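Local coordinates for protein nitrilotriacetate monooxygenase (Burkholderia pseudomallei, PDB 3SDO) that probably acts as an FMN-dependent monooxygenase of the bacterial luciferase-like family, inserting oxygen from molecular oxygen into an organic substrate, at residues Q162-D166 against Q213-F217; G230-V236 against R262-K268. All coordinates share one frame; numbering follows the deposited sequence.

Contact 1 (Q162-D166 against Q213-F217)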
loop_
_atom_site.group_PDB
_atom_site.type_symbol
_atom_site.label_atom_id
_atom_site.label_comp_id
_atom_site.label_asym_id
_atom_site.label_seq_id
_atom_site.Cartn_x
_atom_site.Cartn_y
_atom_site.Cartn_z
ATOM N N GLN A 162 6.460 16.769 0.568
ATOM C CA GLN A 162 5.883 17.790 -0.276
ATOM C C GLN A 162 6.907 18.422 -1.235
ATOM O O GLN A 162 6.581 18.691 -2.384
ATOM C CB GLN A 162 5.165 18.851 0.577
ATOM C CG GLN A 162 3.867 18.326 1.174
ATOM C CD GLN A 162 3.132 19.378 1.970
ATOM O OE1 GLN A 162 3.758 20.199 2.621
ATOM N NE2 GLN A 162 1.808 19.361 1.918
ATOM N N GLY A 163 8.133 18.665 -0.765
ATOM C CA GLY A 163 9.220 19.068 -1.637
ATOM C C GLY A 163 9.470 18.087 -2.774
ATOM O O GLY A 163 9.617 18.478 -3.941
ATOM N N LEU A 164 9.514 16.802 -2.447
ATOM C CA LEU A 164 9.695 15.758 -3.486
ATOM C C LEU A 164 8.559 15.742 -4.491
ATOM O O LEU A 164 8.776 15.517 -5.696
ATOM C CB LEU A 164 9.838 14.370 -2.857
ATOM C CG LEU A 164 11.127 14.119 -2.084
ATOM C CD1 LEU A 164 10.989 12.846 -1.262
ATOM C CD2 LEU A 164 12.334 14.015 -3.016
ATOM N N TRP A 165 7.350 15.995 -4.007
ATOM C CA TRP A 165 6.176 16.040 -4.885
ATOM C C TRP A 165 6.220 17.201 -5.876
ATOM O O TRP A 165 5.458 17.207 -6.826
ATOM C CB TRP A 165 4.863 16.104 -4.087
ATOM C CG TRP A 165 4.454 14.800 -3.463
ATOM C CD1 TRP A 165 4.807 13.529 -3.879
ATOM C CD2 TRP A 165 3.596 14.622 -2.316
ATOM N NE1 TRP A 165 4.225 12.589 -3.048
ATOM C CE2 TRP A 165 3.482 13.230 -2.088
ATOM C CE3 TRP A 165 2.930 15.498 -1.456
ATOM C CZ2 TRP A 165 2.719 12.707 -1.047
ATOM C CZ3 TRP A 165 2.166 14.974 -0.407
ATOM C CH2 TRP A 165 2.059 13.601 -0.216
ATOM N N ASP A 166 7.078 18.192 -5.654
ATOM C CA ASP A 166 7.232 19.265 -6.633
ATOM C C ASP A 166 8.458 19.079 -7.537
ATOM O O ASP A 166 8.876 20.022 -8.203
ATOM C CB ASP A 166 7.230 20.631 -5.919
ATOM C CG ASP A 166 5.823 21.057 -5.459
ATOM O OD1 ASP A 166 4.837 20.360 -5.811
ATOM O OD2 ASP A 166 5.687 22.108 -4.776
ATOM N N GLN A 213 -0.874 17.520 -5.715
ATOM C CA GLN A 213 -0.328 16.661 -4.692
ATOM C C GLN A 213 -1.473 16.028 -3.909
ATOM O O GLN A 213 -2.592 16.578 -3.859
ATOM C CB GLN A 213 0.474 17.468 -3.673
ATOM C CG GLN A 213 1.616 18.291 -4.218
ATOM C CD GLN A 213 2.411 18.950 -3.092
ATOM O OE1 GLN A 213 1.968 18.994 -1.932
ATOM N NE2 GLN A 213 3.591 19.446 -3.425
ATOM N N PRO A 214 -1.186 14.906 -3.235
ATOM C CA PRO A 214 -2.197 14.318 -2.389
ATOM C C PRO A 214 -2.605 15.252 -1.245
ATOM O O PRO A 214 -1.806 16.090 -0.812
ATOM C CB PRO A 214 -1.515 13.060 -1.844
ATOM C CG PRO A 214 -0.425 12.755 -2.771
ATOM C CD PRO A 214 0.008 14.043 -3.369
ATOM N N VAL A 215 -3.851 15.121 -0.806
ATOM C CA VAL A 215 -4.406 15.936 0.282
ATOM C C VAL A 215 -3.864 15.469 1.659
ATOM O O VAL A 215 -3.776 14.244 1.948
ATOM C CB VAL A 215 -5.938 15.884 0.254
ATOM C CG1 VAL A 215 -6.557 16.786 1.338
ATOM C CG2 VAL A 215 -6.445 16.302 -1.143
ATOM N N ILE A 216 -3.469 16.429 2.491
ATOM C CA ILE A 216 -2.931 16.098 3.806
ATOM C C ILE A 216 -4.031 16.159 4.860
ATOM O O ILE A 216 -4.678 17.208 5.057
ATOM C CB ILE A 216 -1.779 17.046 4.222
ATOM C CG1 ILE A 216 -0.667 17.043 3.182
ATOM C CG2 ILE A 216 -1.210 16.666 5.611
ATOM C CD1 ILE A 216 -0.141 15.671 2.779
ATOM N N PHE A 217 -4.224 15.018 5.521
ATOM C CA PHE A 217 -5.100 14.867 6.668
ATOM C C PHE A 217 -4.240 14.759 7.920
ATOM O O PHE A 217 -3.135 14.195 7.888
ATOM C CB PHE A 217 -5.948 13.596 6.525
ATOM C CG PHE A 217 -7.077 13.729 5.546
ATOM C CD1 PHE A 217 -6.836 13.806 4.201
ATOM C CD2 PHE A 217 -8.383 13.748 5.989
ATOM C CE1 PHE A 217 -7.867 13.921 3.315
ATOM C CE2 PHE A 217 -9.431 13.900 5.115
ATOM C CZ PHE A 217 -9.175 13.997 3.784
HETATM O O HOH W 1 0.277 17.825 -0.124
#
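In the TIM-barrel fold of the luciferase-like monooxygenases, the C-terminal end of helix 150-165 packs on the residues that lead into barrel strand 215-218 and on Ile216 within it. Trp165 and Pro214 meet directly. The proline ring lies over one face of the indole, and its CD sits 3.5 Å from the centroid of the six-membered ring of Trp165, almost exactly on the ring normal. This is a CH-pi contact. Ile216 CD1 comes to the indole edge instead, in the ring plane, 4.0 Å from Trp165 CZ3.

Gln213 runs past the same edge, with its amide plane turned 64° from the indole. Its chain is extended beyond CG (chi2 -175°), which carries the amide to the helix end. There NE2 of Gln213 donates to OD1 of Asp166 at 2.8 Å. The bond is bent, 144° at the hydrogen, and reaches the carboxylate from above its plane. Arg208 and Arg443 form salt bridges with the same carboxylate, so its charge is probably well balanced.

A water links the two segments. The water oxygen accepts from Gln162 NE2 at 3.0 Å. The same water donates to Gln213 OE1 (2.7 Å) and to Pro214 O. Both ends of the Gln213 amide are therefore held, which fixes its rotation. Gln162 NE2 also lies 3.6 Å from Ile216 CG1.

Trp165 NE1 is hydrogen-bonded to Ala110 O of helix 106-119. The indole also touches Trp126 of strand 124-129. Trp165 thus meets helix 106-119 as well as two neighbouring strands of the sheet, and the contact is buried.

Contact 2 (G230-V236 against R262-K268)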
loop_
_atom_site.group_PDB
_atom_site.type_symbol
_atom_site.label_atom_id
_atom_site.label_comp_id
_atom_site.label_asym_id
_atom_site.label_seq_id
_atom_site.Cartn_x
_atom_site.Cartn_y
_atom_site.Cartn_z
ATOM N N GLY A 230 -2.656 23.354 11.758
ATOM C CA GLY A 230 -2.802 24.724 11.242
ATOM C C GLY A 230 -1.736 25.120 10.230
ATOM O O GLY A 230 -2.039 25.799 9.240
ATOM N N ARG A 231 -0.500 24.671 10.454
ATOM C CA ARG A 231 0.607 24.986 9.557
ATOM C C ARG A 231 0.653 24.123 8.306
ATOM O O ARG A 231 1.263 24.532 7.315
ATOM C CB ARG A 231 1.938 24.812 10.272
ATOM C CG ARG A 231 2.227 25.925 11.278
ATOM C CD ARG A 231 3.219 25.481 12.327
ATOM N NE ARG A 231 4.356 24.777 11.740
ATOM C CZ ARG A 231 4.964 23.715 12.286
ATOM N NH1 ARG A 231 4.558 23.189 13.448
ATOM N NH2 ARG A 231 5.996 23.166 11.660
ATOM N N SER A 232 0.050 22.925 8.348
ATOM C CA SER A 232 0.307 21.941 7.264
ATOM C C SER A 232 -0.847 21.022 6.831
ATOM O O SER A 232 -0.717 20.341 5.823
ATOM C CB SER A 232 1.536 21.077 7.612
ATOM O OG SER A 232 1.252 20.173 8.694
ATOM N N ALA A 233 -1.973 21.005 7.534
ATOM C CA ALA A 233 -3.074 20.113 7.121
ATOM C C ALA A 233 -4.045 20.784 6.147
ATOM O O ALA A 233 -4.301 21.985 6.254
ATOM C CB ALA A 233 -3.818 19.617 8.337
ATOM N N ASP A 234 -4.596 19.996 5.226
ATOM C CA ASP A 234 -5.735 20.404 4.382
ATOM C C ASP A 234 -7.054 20.043 5.043
ATOM O O ASP A 234 -8.078 20.682 4.789
ATOM C CB ASP A 234 -5.671 19.708 3.027
ATOM C CG ASP A 234 -4.416 20.054 2.268
ATOM O OD1 ASP A 234 -4.172 21.259 2.079
ATOM O OD2 ASP A 234 -3.683 19.138 1.850
ATOM N N ALA A 235 -7.032 18.995 5.866
ATOM C CA ALA A 235 -8.228 18.490 6.523
ATOM C C ALA A 235 -7.804 17.877 7.851
ATOM O O ALA A 235 -6.757 17.249 7.937
ATOM C CB ALA A 235 -8.925 17.447 5.658
ATOM N N VAL A 236 -8.604 18.103 8.883
ATOM C CA VAL A 236 -8.278 17.708 10.216
ATOM C C VAL A 236 -9.463 16.987 10.784
ATOM O O VAL A 236 -10.588 17.434 10.647
ATOM C CB VAL A 236 -7.938 18.938 11.092
ATOM C CG1 VAL A 236 -7.511 18.505 12.500
ATOM C CG2 VAL A 236 -6.836 19.787 10.411
ATOM N N ARG A 262 -2.038 30.995 6.471
ATOM C CA ARG A 262 -2.840 30.217 5.537
ATOM C C ARG A 262 -4.291 30.678 5.570
ATOM O O ARG A 262 -4.726 31.341 6.497
ATOM C CB ARG A 262 -2.733 28.725 5.850
ATOM C CG ARG A 262 -1.323 28.150 5.741
ATOM C CD ARG A 262 -1.284 26.715 6.212
ATOM N NE ARG A 262 -1.926 25.813 5.258
ATOM C CZ ARG A 262 -2.638 24.726 5.564
ATOM N NH1 ARG A 262 -2.865 24.345 6.821
ATOM N NH2 ARG A 262 -3.129 24.004 4.579
ATOM N N ASN A 263 -5.043 30.312 4.547
ATOM C CA ASN A 263 -6.458 30.656 4.477
ATOM C C ASN A 263 -7.241 29.543 5.182
ATOM O O ASN A 263 -7.230 28.403 4.710
ATOM C CB ASN A 263 -6.873 30.783 3.006
ATOM C CG ASN A 263 -8.326 31.152 2.843
ATOM O OD1 ASN A 263 -9.091 31.131 3.807
ATOM N ND2 ASN A 263 -8.725 31.498 1.608
ATOM N N PRO A 264 -7.884 29.856 6.336
ATOM C CA PRO A 264 -8.553 28.813 7.128
ATOM C C PRO A 264 -9.761 28.196 6.432
ATOM O O PRO A 264 -10.199 27.105 6.809
ATOM C CB PRO A 264 -8.993 29.546 8.390
ATOM C CG PRO A 264 -8.998 30.980 8.055
ATOM C CD PRO A 264 -7.990 31.186 6.976
ATOM N N ASP A 265 -10.291 28.897 5.428
ATOM C CA ASP A 265 -11.376 28.405 4.577
ATOM C C ASP A 265 -10.974 27.076 3.902
ATOM O O ASP A 265 -11.820 26.256 3.584
ATOM C CB ASP A 265 -11.668 29.509 3.527
ATOM C CG ASP A 265 -12.917 29.267 2.672
ATOM O OD1 ASP A 265 -13.797 28.475 3.051
ATOM O OD2 ASP A 265 -13.011 29.940 1.598
ATOM N N HIS A 266 -9.676 26.866 3.689
ATOM C CA HIS A 266 -9.193 25.665 3.001
ATOM C C HIS A 266 -8.562 24.663 3.961
ATOM O O HIS A 266 -7.826 23.772 3.540
ATOM C CB HIS A 266 -8.198 26.035 1.914
ATOM C CG HIS A 266 -8.741 27.017 0.931
ATOM N ND1 HIS A 266 -10.004 26.896 0.396
ATOM C CD2 HIS A 266 -8.198 28.132 0.387
ATOM C CE1 HIS A 266 -10.225 27.910 -0.421
ATOM N NE2 HIS A 266 -9.151 28.680 -0.440
ATOM N N VAL A 267 -8.843 24.808 5.248
ATOM C CA VAL A 267 -8.466 23.780 6.218
ATOM C C VAL A 267 -9.746 23.231 6.762
ATOM O O VAL A 267 -10.384 23.859 7.615
ATOM C CB VAL A 267 -7.632 24.331 7.360
ATOM C CG1 VAL A 267 -7.224 23.160 8.325
ATOM C CG2 VAL A 267 -6.429 25.131 6.806
ATOM N N LYS A 268 -10.134 22.068 6.254
ATOM C CA LYS A 268 -11.426 21.486 6.574
ATOM C C LYS A 268 -11.385 20.751 7.921
ATOM O O LYS A 268 -10.443 19.996 8.204
ATOM C CB LYS A 268 -11.844 20.506 5.471
ATOM C CG LYS A 268 -11.807 21.071 4.049
ATOM C CD LYS A 268 -12.780 22.234 3.847
ATOM C CE LYS A 268 -12.853 22.564 2.377
ATOM N NZ LYS A 268 -13.745 23.679 2.026
HETATM O O HOH W 2 -5.574 23.636 2.058
#
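The guanidinium of Arg262 has Ser232 CA over one face, while Gly230 O, Ala233 O and Asp234 OD1 lie near its edge. NH1 of Arg262 donates to Gly230 O at 2.9 Å in a nearly straight bond, 170° at the hydrogen. NH1 and NH2 of Arg262 together grip Ala233 O end-on, at 2.8 Å and 2.9 Å respectively, from the same face of the carbonyl plane. A bend in the arginine chain at chi3 (73°) turns the group onto these carbonyls. The two acceptors lie in the guanidinium plane but are met from above or at a tilt to their own planes. The grip spans the last part of helix 223-232 (Gly230 O) and the residues leading on to strand 235-238 (Ala233 O).

The salt bridge from Asp234 OD1 to Arg262 NH2 is long, 3.9 Å. A water bridges the same oxygen to His266 O. The other oxygen, OD2, accepts from the backbone N of Ile216.

Beyond the turn the chains pair as parallel strands. Lys268 N donates to Asp234 O at 2.9 Å, and Val236 N to Lys268 O at 2.7 Å. Val236 CG2 packs against Val267 CG1.

Both valines also touch Val253 of helix 243-259, which connects the paired strands. The segments thus close a beta-alpha-beta unit of the barrel, with strand 235-238 between strands 215-218 and 268-277.

In the fold
Contact 1 comes first along the chain and closes before contact 2 opens. Their centres lie about 14 Å apart, on the same side of the chain's centre. Contact 1 joins helix 150-165 to the entry of strand 215-218. Contact 2 joins the end of helix 223-232 and strand 235-238 to the start of strand 268-277 and the loop before it. Strands 215-218 and 235-238 are neighbours in the parallel barrel sheet, so the contacts touch. Ile216 O probably accepts from Ala235 N, and Phe217 packs on Ala235. The predicted FMN residues Ser221 and Ser222 lie between strand 215-218 and helix 223-232, consistent with a flavin site close to this part of the barrel.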